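Local coordinates for protein P35 (Autographa californica nucleopolyhedrovirus, PDB 1P35) that inhibits caspases, blocking the apoptotic response of the infected insect cell, and also suppresses the host's antiviral RNA interference, at residues K96-S101 against S162-S167; S11-R16 against L27-K32; K40-M45 against C152-G157; N31-T36 against P156-G161. One frame throughout, in Å; residues are numbered along the deposited sequence.

Contact 1 (K96-S101 against S162-S167); sequences KDEHYS and SNQVLS
Val165 and His99 are bridge partners whose side chains run alongside each other. Val165 CG2 sits over one face of the imidazole, off-centre toward its rim. It comes 3.8 Å from the His99 ring centroid, a CH-pi contact, and, of the ring atoms, comes closest to CD2. Glu98 and Gln164 also run alongside each other, on the opposite face of the sheet. Their carboxylate and amide planes are turned 71° apart. Gln164 OE1 is packed against Glu98 CB and is buried with no polar partner. The bend of Glu98 at chi2 (-74°) swings its carboxylate away from Gln164. There Glu98 OE1 forms a salt bridge with Lys96 NZ at 3.3 Å, with a weak hydrogen bond.

These pairs belong to a short parallel pairing of two bridges between strand 98-106 and strand 164-170. Glu98 N donates to Asn163 O at 2.9 Å, and Val165 N donates to Glu98 O at 2.7 Å. Tyr100 N then donates to Val165 O. Ahead of the strands, Ser162 OG donates to Lys96 O at 2.9 Å, tilted from the carbonyl plane. Asp97 and Asn163 point the same way, and a water joins Asp97 OD1 to Asn163 N.

Tyr100 crosses Gln164 at about a right angle, and its CE1 lies 3.3 Å from Gln164 CB. The edge of its ring faces Val165 O, while CD1 packs against Leu166 CD2. The phenol OH is hydrogen-bonded to Asn31 OD1 on strand 24-33. At the other end of the segment, Lys96 N is hydrogen-bonded to Asp86 of the second subunit.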
loop_
_atom_site.group_PDB
_atom_site.type_symbol
_atom_site.label_atom_id
_atom_site.label_comp_id
_atom_site.label_asym_id
_atom_site.label_seq_id
_atom_site.Cartn_x
_atom_site.Cartn_y
_atom_site.Cartn_z
ATOM N N LYS A 96 3.883 -13.665 -1.626
ATOM C CA LYS A 96 3.329 -13.749 -0.279
ATOM C C LYS A 96 4.441 -13.778 0.769
ATOM O O LYS A 96 5.529 -14.280 0.515
ATOM C CB LYS A 96 2.467 -15.005 -0.089
ATOM C CG LYS A 96 3.235 -16.333 -0.141
ATOM C CD LYS A 96 2.327 -17.517 0.257
ATOM C CE LYS A 96 2.839 -18.849 -0.320
ATOM N NZ LYS A 96 4.251 -19.166 0.030
ATOM N N ASP A 97 4.160 -13.223 1.938
ATOM C CA ASP A 97 5.130 -13.259 3.025
ATOM C C ASP A 97 5.508 -14.683 3.447
ATOM O O ASP A 97 4.643 -15.572 3.512
ATOM C CB ASP A 97 4.568 -12.565 4.275
ATOM C CG ASP A 97 4.214 -11.113 4.039
ATOM O OD1 ASP A 97 4.901 -10.443 3.230
ATOM O OD2 ASP A 97 3.256 -10.634 4.688
ATOM N N GLU A 98 6.796 -14.906 3.735
ATOM C CA GLU A 98 7.243 -16.210 4.228
ATOM C C GLU A 98 7.412 -16.031 5.750
ATOM O O GLU A 98 7.675 -14.928 6.214
ATOM C CB GLU A 98 8.570 -16.632 3.608
ATOM C CG GLU A 98 8.553 -16.985 2.143
ATOM C CD GLU A 98 7.915 -18.315 1.880
ATOM O OE1 GLU A 98 6.702 -18.456 2.138
ATOM O OE2 GLU A 98 8.630 -19.230 1.425
ATOM N N HIS A 99 7.251 -17.103 6.522
ATOM C CA HIS A 99 7.397 -16.996 7.957
ATOM C C HIS A 99 8.535 -17.813 8.523
ATOM O O HIS A 99 8.694 -18.994 8.196
ATOM C CB HIS A 99 6.094 -17.391 8.645
ATOM C CG HIS A 99 4.941 -16.519 8.266
ATOM N ND1 HIS A 99 4.324 -16.593 7.033
ATOM C CD2 HIS A 99 4.317 -15.525 8.939
ATOM C CE1 HIS A 99 3.365 -15.688 6.968
ATOM N NE2 HIS A 99 3.339 -15.027 8.112
ATOM N N TYR A 100 9.370 -17.170 9.334
ATOM C CA TYR A 100 10.428 -17.912 9.947
ATOM C C TYR A 100 9.772 -18.788 11.028
ATOM O O TYR A 100 8.747 -18.419 11.606
ATOM C CB TYR A 100 11.438 -17.020 10.660
ATOM C CG TYR A 100 12.361 -16.170 9.782
ATOM C CD1 TYR A 100 11.979 -14.908 9.324
ATOM C CD2 TYR A 100 13.638 -16.597 9.513
ATOM C CE1 TYR A 100 12.873 -14.097 8.629
ATOM C CE2 TYR A 100 14.540 -15.798 8.821
ATOM C CZ TYR A 100 14.163 -14.554 8.384
ATOM O OH TYR A 100 15.090 -13.774 7.716
ATOM N N SER A 101 10.389 -19.939 11.275
ATOM C CA SER A 101 9.978 -20.860 12.320
ATOM C C SER A 101 10.777 -20.362 13.588
ATOM O O SER A 101 12.002 -20.300 13.580
ATOM C CB SER A 101 10.381 -22.297 11.903
ATOM O OG SER A 101 9.907 -23.243 12.828
ATOM N N SER A 162 10.148 -12.425 -1.799
ATOM C CA SER A 162 9.318 -12.342 -0.605
ATOM C C SER A 162 9.915 -11.608 0.607
ATOM O O SER A 162 11.128 -11.581 0.769
ATOM C CB SER A 162 8.988 -13.765 -0.080
ATOM O OG SER A 162 8.065 -14.441 -0.891
ATOM N N ASN A 163 9.041 -11.033 1.446
ATOM C CA ASN A 163 9.467 -10.503 2.737
ATOM C C ASN A 163 9.429 -11.758 3.617
ATOM O O ASN A 163 8.495 -12.603 3.459
ATOM C CB ASN A 163 8.471 -9.508 3.332
ATOM C CG ASN A 163 8.567 -8.122 2.694
ATOM O OD1 ASN A 163 9.627 -7.511 2.657
ATOM N ND2 ASN A 163 7.450 -7.632 2.209
ATOM N N GLN A 164 10.425 -11.905 4.508
ATOM C CA GLN A 164 10.483 -13.041 5.425
ATOM C C GLN A 164 10.058 -12.399 6.724
ATOM O O GLN A 164 10.670 -11.425 7.135
ATOM C CB GLN A 164 11.883 -13.605 5.564
ATOM C CG GLN A 164 12.696 -13.605 4.277
ATOM C CD GLN A 164 11.984 -14.253 3.150
ATOM O OE1 GLN A 164 11.136 -15.128 3.357
ATOM N NE2 GLN A 164 12.330 -13.853 1.930
ATOM N N VAL A 165 9.025 -12.936 7.385
ATOM C CA VAL A 165 8.497 -12.269 8.563
ATOM C C VAL A 165 8.340 -13.152 9.804
ATOM O O VAL A 165 8.391 -14.389 9.728
ATOM C CB VAL A 165 7.136 -11.604 8.192
ATOM C CG1 VAL A 165 7.253 -10.890 6.822
ATOM C CG2 VAL A 165 6.025 -12.689 8.036
ATOM N N LEU A 166 8.226 -12.505 10.962
ATOM C CA LEU A 166 8.042 -13.236 12.214
ATOM C C LEU A 166 7.573 -12.233 13.222
ATOM O O LEU A 166 7.797 -11.047 13.056
ATOM C CB LEU A 166 9.328 -13.883 12.721
ATOM C CG LEU A 166 10.472 -12.970 13.229
ATOM C CD1 LEU A 166 10.345 -12.721 14.711
ATOM C CD2 LEU A 166 11.812 -13.645 13.015
ATOM N N SER A 167 6.875 -12.720 14.240
ATOM C CA SER A 167 6.417 -11.892 15.329
ATOM C C SER A 167 6.110 -12.804 16.515
ATOM O O SER A 167 5.671 -13.922 16.341
ATOM C CB SER A 167 5.189 -11.063 14.926
ATOM O OG SER A 167 4.167 -11.865 14.355
HETATM O O HOH W 1 6.170 -10.895 0.701
#

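Contact 2 (S11-R16 against L27-K32); sequences SQTIIR and LVYINK. With PO4 (phosphate ion), chain D; EDO (1,2-ethanediol), chain G.
Ile14 and Ile30 pair across a beta hairpin built from antiparallel strands 10-21 and 24-33. Ile14 with Ile30 and Arg16 with Val28 are hydrogen-bonded pairs, each with two N-H to O bonds. Ile14 N to Ile30 O and Val28 N to Arg16 O both measure 2.7 Å. Ile15 with Tyr29 is the non-hydrogen-bonded pair between them. Ser11 with Lys32 forms another hydrogen-bonded pair with longer bonds. A beta bulge shifts the register by one residue between Ser11 and Ile14. Gln12 lies within it, with positive phi and psi.

On the face of Ile15 and Tyr29 their side chains run alongside each other, and Ile15 CG1 is 3.8 Å from Tyr29 CD2. Ile15 CG2 reaches Leu27 CD1. Thr13 places OG1 beside its backbone N (chi1 -61°), which turns CG2 to the phenol end of Tyr29. Beyond the pair, Tyr29 stacks on Phe46. On the other face, Ile14 CB meets Ile30 CB, and helix 62-74 covers Ile14 through Arg63 and Ile66.

Polar groups meet at one water near the bulge. It contacts Thr13 OG1 at 2.6 Å and Tyr29 OH at 2.7 Å, and accepts from Asn31 ND2. Asn31 OD1 bonds to Tyr100 OH. Gln12 NE2 donates to Ser11 OG and also packs on Lys32 CD.

The Arg16 guanidinium forms a salt bridge with Glu26. It gives two bonds to a phosphate, probably from the crystallisation liquor, which Lys58, and Arg79 of the second subunit, also bind. Arg16 NH1 donates to phosphate O4 at 3.2 Å, and Arg16 NH2 to phosphate O1 at 3.3 Å.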
loop_
_atom_site.group_PDB
_atom_site.type_symbol
_atom_site.label_atom_id
_atom_site.label_comp_id
_atom_site.label_asym_id
_atom_site.label_seq_id
_atom_site.Cartn_x
_atom_site.Cartn_y
_atom_site.Cartn_z
ATOM N N SER A 11 18.595 -7.340 3.191
ATOM C CA SER A 11 18.363 -5.886 3.192
ATOM C C SER A 11 16.962 -5.575 3.690
ATOM O O SER A 11 16.182 -6.477 4.011
ATOM C CB SER A 11 18.548 -5.246 1.793
ATOM O OG SER A 11 17.523 -5.586 0.868
ATOM N N GLN A 12 16.658 -4.291 3.804
ATOM C CA GLN A 12 15.327 -3.866 4.185
ATOM C C GLN A 12 14.708 -4.553 5.423
ATOM O O GLN A 12 13.599 -5.120 5.355
ATOM C CB GLN A 12 14.376 -4.060 2.995
ATOM C CG GLN A 12 14.814 -3.424 1.670
ATOM C CD GLN A 12 13.981 -3.962 0.502
ATOM O OE1 GLN A 12 12.820 -3.565 0.291
ATOM N NE2 GLN A 12 14.558 -4.924 -0.225
ATOM N N THR A 13 15.398 -4.449 6.555
ATOM C CA THR A 13 14.926 -5.008 7.797
ATOM C C THR A 13 14.017 -3.970 8.477
ATOM O O THR A 13 14.356 -2.791 8.589
ATOM C CB THR A 13 16.139 -5.415 8.703
ATOM O OG1 THR A 13 16.922 -6.413 8.021
ATOM C CG2 THR A 13 15.673 -6.006 10.014
ATOM N N ILE A 14 12.846 -4.430 8.899
ATOM C CA ILE A 14 11.856 -3.597 9.575
ATOM C C ILE A 14 11.520 -4.258 10.906
ATOM O O ILE A 14 11.196 -5.440 10.949
ATOM C CB ILE A 14 10.599 -3.484 8.704
ATOM C CG1 ILE A 14 11.019 -2.980 7.308
ATOM C CG2 ILE A 14 9.631 -2.490 9.295
ATOM C CD1 ILE A 14 9.867 -2.822 6.336
ATOM N N ILE A 15 11.534 -3.465 11.977
ATOM C CA ILE A 15 11.341 -3.953 13.309
ATOM C C ILE A 15 10.385 -3.113 14.083
ATOM O O ILE A 15 10.373 -1.896 13.937
ATOM C CB ILE A 15 12.676 -3.891 14.082
ATOM C CG1 ILE A 15 13.712 -4.795 13.421
ATOM C CG2 ILE A 15 12.453 -4.161 15.584
ATOM C CD1 ILE A 15 15.144 -4.574 14.035
ATOM N N ARG A 16 9.587 -3.781 14.922
ATOM C CA ARG A 16 8.676 -3.075 15.813
ATOM C C ARG A 16 8.669 -3.893 17.093
ATOM O O ARG A 16 8.627 -5.134 17.062
ATOM C CB ARG A 16 7.248 -2.995 15.264
ATOM C CG ARG A 16 6.442 -1.955 16.007
ATOM C CD ARG A 16 4.916 -1.968 15.691
ATOM N NE ARG A 16 4.329 -3.205 16.177
ATOM C CZ ARG A 16 3.062 -3.570 16.029
ATOM N NH1 ARG A 16 2.203 -2.783 15.389
ATOM N NH2 ARG A 16 2.660 -4.727 16.551
ATOM N N LEU A 27 7.668 -8.429 19.558
ATOM C CA LEU A 27 8.668 -8.133 18.589
ATOM C C LEU A 27 8.165 -8.596 17.224
ATOM O O LEU A 27 7.783 -9.752 17.078
ATOM C CB LEU A 27 9.985 -8.862 18.895
ATOM C CG LEU A 27 10.975 -8.651 17.741
ATOM C CD1 LEU A 27 11.408 -7.168 17.745
ATOM C CD2 LEU A 27 12.226 -9.524 17.892
ATOM N N VAL A 28 8.173 -7.673 16.255
ATOM C CA VAL A 28 7.800 -7.912 14.882
ATOM C C VAL A 28 9.131 -7.652 14.182
ATOM O O VAL A 28 9.827 -6.620 14.414
ATOM C CB VAL A 28 6.678 -6.967 14.380
ATOM C CG1 VAL A 28 6.537 -7.124 12.856
ATOM C CG2 VAL A 28 5.345 -7.389 14.957
ATOM N N TYR A 29 9.523 -8.613 13.358
ATOM C CA TYR A 29 10.823 -8.531 12.742
ATOM C C TYR A 29 10.586 -9.038 11.321
ATOM O O TYR A 29 10.113 -10.174 11.136
ATOM C CB TYR A 29 11.823 -9.442 13.523
ATOM C CG TYR A 29 13.289 -9.263 13.093
ATOM C CD1 TYR A 29 13.715 -9.776 11.889
ATOM C CD2 TYR A 29 14.214 -8.518 13.861
ATOM C CE1 TYR A 29 14.992 -9.581 11.416
ATOM C CE2 TYR A 29 15.552 -8.296 13.390
ATOM C CZ TYR A 29 15.915 -8.857 12.134
ATOM O OH TYR A 29 17.172 -8.729 11.554
ATOM N N ILE A 30 10.922 -8.182 10.350
ATOM C CA ILE A 30 10.723 -8.441 8.926
ATOM C C ILE A 30 12.006 -8.099 8.163
ATOM O O ILE A 30 12.673 -7.045 8.426
ATOM C CB ILE A 30 9.616 -7.481 8.334
ATOM C CG1 ILE A 30 8.264 -7.768 8.928
ATOM C CG2 ILE A 30 9.494 -7.611 6.820
ATOM C CD1 ILE A 30 7.601 -6.426 9.413
ATOM N N ASN A 31 12.381 -8.979 7.234
ATOM C CA ASN A 31 13.548 -8.649 6.396
ATOM C C ASN A 31 13.397 -9.268 5.020
ATOM O O ASN A 31 12.407 -9.949 4.750
ATOM C CB ASN A 31 14.895 -9.072 7.035
ATOM C CG ASN A 31 15.086 -10.587 7.151
ATOM O OD1 ASN A 31 14.313 -11.396 6.614
ATOM N ND2 ASN A 31 16.125 -10.975 7.892
ATOM N N LYS A 32 14.359 -9.011 4.144
ATOM C CA LYS A 32 14.308 -9.578 2.805
ATOM C C LYS A 32 15.595 -10.222 2.368
ATOM O O LYS A 32 16.603 -9.540 2.131
ATOM C CB LYS A 32 13.861 -8.514 1.806
ATOM C CG LYS A 32 13.591 -9.037 0.400
ATOM C CD LYS A 32 12.945 -7.968 -0.478
ATOM C CE LYS A 32 11.649 -7.470 0.166
ATOM N NZ LYS A 32 10.926 -6.487 -0.657
HETATM P P PO4 D . -1.394 -4.238 16.139
HETATM O O1 PO4 D . -0.540 -5.078 17.080
HETATM O O2 PO4 D . -2.727 -4.937 15.950
HETATM O O3 PO4 D . -1.627 -2.850 16.721
HETATM O O4 PO4 D . -0.653 -4.096 14.839
HETATM C C1 EDO G . 2.994 0.976 12.999
HETATM O O1 EDO G . 1.756 1.696 12.752
HETATM C C2 EDO G . 3.376 1.012 14.447
HETATM O O2 EDO G . 2.440 0.258 15.171
HETATM O O HOH W 2 17.744 -8.755 8.902
#

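Contact 3 (K40-M45 against C152-G157); sequences KPVLMM and CVLKPG
Val42 and Leu154 face each other as an antiparallel hydrogen-bonded pair, with their CB atoms 3.8 Å apart. Val42 N donates to a lone pair of Leu154 O, in the carbonyl plane, at 3.1 Å. Leu154 N returns the bond to Val42 O. Met44 and Cys152 repeat this pattern at the next hydrogen-bonded pair, where Cys152 N to Met44 O is 2.7 Å. Cys152 CB also rests against Met44 O.

Leu43 and Val153 lie between them on the other face, side by side. Val153 CG1 points anti to its backbone N (chi1 -176°). This brings it to 3.4 Å from Pro41 CB, a tight carbon contact. Pro41 and Pro156 then run alongside each other beyond the strand ends, and Pro156 CB packs on Lys40 O.

Tyr100 lies against Met44, Cys152 and Leu154, and Ile33 packs on Val42 and Leu154. His121 touches Leu43 and Val153 on the opposite face. Backbone bonds carry the sheet onward, from Leu43 to Phe4 and from Val153 to Ser101. Pro41 O accepts from Tyr123 OH.

The hydrogen bonds between strands 42-48 and 148-154 thus come from the backbone and set the register, while the side-chain contacts are mostly apolar.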
loop_
_atom_site.group_PDB
_atom_site.type_symbol
_atom_site.label_atom_id
_atom_site.label_comp_id
_atom_site.label_asym_id
_atom_site.label_seq_id
_atom_site.Cartn_x
_atom_site.Cartn_y
_atom_site.Cartn_z
ATOM N N LYS A 40 19.874 -25.622 2.332
ATOM C CA LYS A 40 19.612 -25.760 3.781
ATOM C C LYS A 40 18.958 -24.495 4.348
ATOM O O LYS A 40 18.952 -23.453 3.709
ATOM C CB LYS A 40 20.913 -26.079 4.518
ATOM C CG LYS A 40 21.445 -27.439 4.068
ATOM C CD LYS A 40 22.829 -27.750 4.602
ATOM C CE LYS A 40 23.254 -29.163 4.171
ATOM N NZ LYS A 40 24.609 -29.454 4.727
ATOM N N PRO A 41 18.359 -24.581 5.540
ATOM C CA PRO A 41 17.736 -23.364 6.062
ATOM C C PRO A 41 18.694 -22.238 6.498
ATOM O O PRO A 41 19.918 -22.429 6.707
ATOM C CB PRO A 41 16.908 -23.884 7.235
ATOM C CG PRO A 41 16.786 -25.447 6.925
ATOM C CD PRO A 41 18.169 -25.703 6.478
ATOM N N VAL A 42 18.104 -21.052 6.595
ATOM C CA VAL A 42 18.785 -19.861 7.059
ATOM C C VAL A 42 18.440 -19.874 8.561
ATOM O O VAL A 42 17.272 -20.051 8.935
ATOM C CB VAL A 42 18.166 -18.575 6.415
ATOM C CG1 VAL A 42 18.766 -17.328 7.047
ATOM C CG2 VAL A 42 18.373 -18.581 4.909
ATOM N N LEU A 43 19.452 -19.740 9.406
ATOM C CA LEU A 43 19.247 -19.671 10.851
ATOM C C LEU A 43 19.566 -18.213 11.248
ATOM O O LEU A 43 20.721 -17.781 11.180
ATOM C CB LEU A 43 20.209 -20.612 11.588
ATOM C CG LEU A 43 20.345 -22.011 10.968
ATOM C CD1 LEU A 43 21.117 -22.959 11.877
ATOM C CD2 LEU A 43 18.945 -22.558 10.695
ATOM N N MET A 44 18.539 -17.441 11.578
ATOM C CA MET A 44 18.760 -16.074 12.007
ATOM C C MET A 44 18.555 -16.044 13.522
ATOM O O MET A 44 17.554 -16.527 14.018
ATOM C CB MET A 44 17.782 -15.120 11.329
ATOM C CG MET A 44 17.869 -13.699 11.893
ATOM S SD MET A 44 16.938 -12.407 11.019
ATOM C CE MET A 44 15.201 -12.877 11.301
ATOM N N MET A 45 19.497 -15.503 14.260
ATOM C CA MET A 45 19.332 -15.498 15.706
ATOM C C MET A 45 19.616 -14.167 16.271
ATOM O O MET A 45 20.363 -13.396 15.682
ATOM C CB MET A 45 20.263 -16.518 16.336
ATOM C CG MET A 45 20.240 -17.906 15.640
ATOM S SD MET A 45 20.935 -19.082 16.795
ATOM C CE MET A 45 21.445 -20.407 15.608
ATOM N N CYS A 152 15.487 -18.194 14.626
ATOM C CA CYS A 152 14.535 -18.114 13.526
ATOM C C CYS A 152 14.961 -18.948 12.324
ATOM O O CYS A 152 16.038 -18.730 11.790
ATOM C CB CYS A 152 14.389 -16.646 13.197
ATOM S SG CYS A 152 14.105 -15.671 14.799
ATOM N N VAL A 153 14.135 -19.911 11.908
ATOM C CA VAL A 153 14.528 -20.787 10.799
ATOM C C VAL A 153 13.738 -20.485 9.545
ATOM O O VAL A 153 12.539 -20.310 9.595
ATOM C CB VAL A 153 14.349 -22.309 11.105
ATOM C CG1 VAL A 153 14.879 -23.124 9.917
ATOM C CG2 VAL A 153 15.103 -22.713 12.392
ATOM N N LEU A 154 14.435 -20.376 8.420
ATOM C CA LEU A 154 13.765 -20.093 7.179
ATOM C C LEU A 154 13.978 -21.274 6.258
ATOM O O LEU A 154 15.104 -21.529 5.845
ATOM C CB LEU A 154 14.337 -18.824 6.544
ATOM C CG LEU A 154 13.598 -18.327 5.296
ATOM C CD1 LEU A 154 12.170 -18.020 5.694
ATOM C CD2 LEU A 154 14.271 -17.037 4.724
ATOM N N LYS A 155 12.901 -22.007 5.965
ATOM C CA LYS A 155 12.973 -23.148 5.060
ATOM C C LYS A 155 13.533 -22.614 3.749
ATOM O O LYS A 155 13.175 -21.525 3.339
ATOM C CB LYS A 155 11.573 -23.751 4.845
ATOM C CG LYS A 155 10.944 -24.398 6.102
ATOM C CD LYS A 155 9.591 -25.120 5.827
ATOM C CE LYS A 155 9.052 -25.845 7.081
ATOM N NZ LYS A 155 7.786 -26.619 6.840
ATOM N N PRO A 156 14.410 -23.378 3.076
ATOM C CA PRO A 156 15.104 -23.105 1.803
ATOM C C PRO A 156 14.374 -22.865 0.476
ATOM O O PRO A 156 14.937 -22.225 -0.439
ATOM C CB PRO A 156 16.060 -24.289 1.686
ATOM C CG PRO A 156 15.266 -25.377 2.307
ATOM C CD PRO A 156 14.861 -24.680 3.590
ATOM N N GLY A 157 13.158 -23.379 0.332
ATOM C CA GLY A 157 12.480 -23.153 -0.931
ATOM C C GLY A 157 11.838 -21.785 -1.143
ATOM O O GLY A 157 11.306 -21.550 -2.218
#

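Contact 4 (N31-T36 against P156-G161); sequences NKIMNT and PGFENG
Phe158 turns its ring toward Ile33 and Asn35. From CB, chi1 of 74° sets CG between the two backbone arms and sends the ring to the 31-36 segment. The touching is done by its far end. CE2 lies 3.7 Å from Ile33 O, which sits at the ring edge near its plane. CZ, the tip, is 3.4 Å from Asn35 O and 3.8 Å from Ile33 CG2. Ile33 crosses Phe158 at about a right angle.

Asn160 lies next to this, crossing Met34 and Thr36 obliquely. Its amide end lies near both Met34 O and the methyl CG2 of Thr36. A water links the two segments. It accepts from Lys32 NZ at 2.7 Å and donates to Gly161 O at 3.1 Å.

The 156-161 segment is the loop that joins strand 148-154 to strand 164-170. It packs on the end of strand 24-33 and on the loop that follows it. Asn35 OD1 is held by Asp9 N, on the loop before strand 10-21. Phe158 is also touched by Glu98, near its CA and CB, and by Gln164, and Ile33 by Tyr100. Phe158 therefore sits beside strands 24-33, 98-106 and 164-170.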
loop_
_atom_site.group_PDB
_atom_site.type_symbol
_atom_site.label_atom_id
_atom_site.label_comp_id
_atom_site.label_asym_id
_atom_site.label_seq_id
_atom_site.Cartn_x
_atom_site.Cartn_y
_atom_site.Cartn_z
ATOM N N ASN A 31 12.381 -8.979 7.234
ATOM C CA ASN A 31 13.548 -8.649 6.396
ATOM C C ASN A 31 13.397 -9.268 5.020
ATOM O O ASN A 31 12.407 -9.949 4.750
ATOM C CB ASN A 31 14.895 -9.072 7.035
ATOM C CG ASN A 31 15.086 -10.587 7.151
ATOM O OD1 ASN A 31 14.313 -11.396 6.614
ATOM N ND2 ASN A 31 16.125 -10.975 7.892
ATOM N N LYS A 32 14.359 -9.011 4.144
ATOM C CA LYS A 32 14.308 -9.578 2.805
ATOM C C LYS A 32 15.595 -10.222 2.368
ATOM O O LYS A 32 16.603 -9.540 2.131
ATOM C CB LYS A 32 13.861 -8.514 1.806
ATOM C CG LYS A 32 13.591 -9.037 0.400
ATOM C CD LYS A 32 12.945 -7.968 -0.478
ATOM C CE LYS A 32 11.649 -7.470 0.166
ATOM N NZ LYS A 32 10.926 -6.487 -0.657
ATOM N N ILE A 33 15.569 -11.541 2.244
ATOM C CA ILE A 33 16.767 -12.314 1.838
ATOM C C ILE A 33 16.873 -12.564 0.330
ATOM O O ILE A 33 15.925 -12.980 -0.313
ATOM C CB ILE A 33 16.821 -13.662 2.631
ATOM C CG1 ILE A 33 17.005 -13.326 4.117
ATOM C CG2 ILE A 33 17.971 -14.582 2.111
ATOM C CD1 ILE A 33 16.967 -14.496 5.075
ATOM N N MET A 34 18.054 -12.307 -0.212
ATOM C CA MET A 34 18.345 -12.414 -1.645
ATOM C C MET A 34 18.817 -13.721 -2.305
ATOM O O MET A 34 18.779 -13.813 -3.536
ATOM C CB MET A 34 19.356 -11.334 -2.012
ATOM C CG MET A 34 18.769 -9.952 -2.198
ATOM S SD MET A 34 17.610 -9.928 -3.577
ATOM C CE MET A 34 18.645 -10.661 -4.991
ATOM N N ASN A 35 19.260 -14.717 -1.543
ATOM C CA ASN A 35 19.752 -15.972 -2.159
ATOM C C ASN A 35 18.722 -16.927 -2.794
ATOM O O ASN A 35 17.610 -17.094 -2.286
ATOM C CB ASN A 35 20.565 -16.741 -1.127
ATOM C CG ASN A 35 21.685 -15.912 -0.569
ATOM O OD1 ASN A 35 21.463 -14.793 -0.082
ATOM N ND2 ASN A 35 22.899 -16.438 -0.635
ATOM N N THR A 36 19.105 -17.553 -3.909
ATOM C CA THR A 36 18.224 -18.507 -4.615
ATOM C C THR A 36 18.730 -19.940 -4.520
ATOM O O THR A 36 17.937 -20.883 -4.552
ATOM C CB THR A 36 18.066 -18.217 -6.145
ATOM O OG1 THR A 36 19.358 -18.160 -6.764
ATOM C CG2 THR A 36 17.281 -16.942 -6.390
ATOM N N PRO A 156 14.410 -23.378 3.076
ATOM C CA PRO A 156 15.104 -23.105 1.803
ATOM C C PRO A 156 14.374 -22.865 0.476
ATOM O O PRO A 156 14.937 -22.225 -0.439
ATOM C CB PRO A 156 16.060 -24.289 1.686
ATOM C CG PRO A 156 15.266 -25.377 2.307
ATOM C CD PRO A 156 14.861 -24.680 3.590
ATOM N N GLY A 157 13.158 -23.379 0.332
ATOM C CA GLY A 157 12.480 -23.153 -0.931
ATOM C C GLY A 157 11.838 -21.785 -1.143
ATOM O O GLY A 157 11.306 -21.550 -2.218
ATOM N N PHE A 158 11.894 -20.888 -0.154
ATOM C CA PHE A 158 11.261 -19.554 -0.237
ATOM C C PHE A 158 11.462 -18.802 -1.553
ATOM O O PHE A 158 12.454 -18.988 -2.265
ATOM C CB PHE A 158 11.728 -18.661 0.940
ATOM C CG PHE A 158 13.153 -18.142 0.814
ATOM C CD1 PHE A 158 14.233 -18.890 1.265
ATOM C CD2 PHE A 158 13.405 -16.912 0.223
ATOM C CE1 PHE A 158 15.531 -18.427 1.134
ATOM C CE2 PHE A 158 14.728 -16.435 0.087
ATOM C CZ PHE A 158 15.777 -17.189 0.538
ATOM N N GLU A 159 10.518 -17.934 -1.879
ATOM C CA GLU A 159 10.656 -17.174 -3.101
ATOM C C GLU A 159 11.458 -15.870 -2.900
ATOM O O GLU A 159 11.134 -15.020 -2.052
ATOM C CB GLU A 159 9.273 -16.894 -3.688
ATOM C CG GLU A 159 9.069 -17.519 -5.062
ATOM C CD GLU A 159 10.060 -16.976 -6.103
ATOM O OE1 GLU A 159 10.891 -16.096 -5.753
ATOM O OE2 GLU A 159 10.007 -17.429 -7.275
ATOM N N ASN A 160 12.523 -15.759 -3.685
ATOM C CA ASN A 160 13.436 -14.618 -3.704
ATOM C C ASN A 160 12.801 -13.268 -3.319
ATOM O O ASN A 160 13.172 -12.630 -2.329
ATOM C CB ASN A 160 14.020 -14.508 -5.115
ATOM C CG ASN A 160 15.390 -13.854 -5.135
ATOM O OD1 ASN A 160 16.337 -14.319 -4.494
ATOM N ND2 ASN A 160 15.507 -12.783 -5.889
ATOM N N GLY A 161 11.836 -12.831 -4.110
ATOM C CA GLY A 161 11.208 -11.559 -3.832
ATOM C C GLY A 161 10.286 -11.408 -2.637
ATOM O O GLY A 161 9.695 -10.361 -2.492
HETATM O O HOH W 3 10.774 -7.564 -3.159
#

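Overall arrangement
From the N terminus, contact 2 comes first and closes the hairpin of strands 10-21 and 24-33. The chain then runs through 31-36 and 40-45. Each finds its partner more than a hundred residues later, on 156-161 in contact 4 and on 152-157 in contact 3. These partners overlap at Pro156 and Gly157, so contact 3 opens inside contact 4 and the two end on the same stretch. Contact 1 opens inside both loops, at 96-101, and closes last, at 162-167, crossing both. Contact 2 is complete before contacts 1 and 3 open. Asn31 ties strand 24-33 to contact 1 through Gln164 and Tyr100. Ser101 bonds to Val153, joining contact 1 to contact 3.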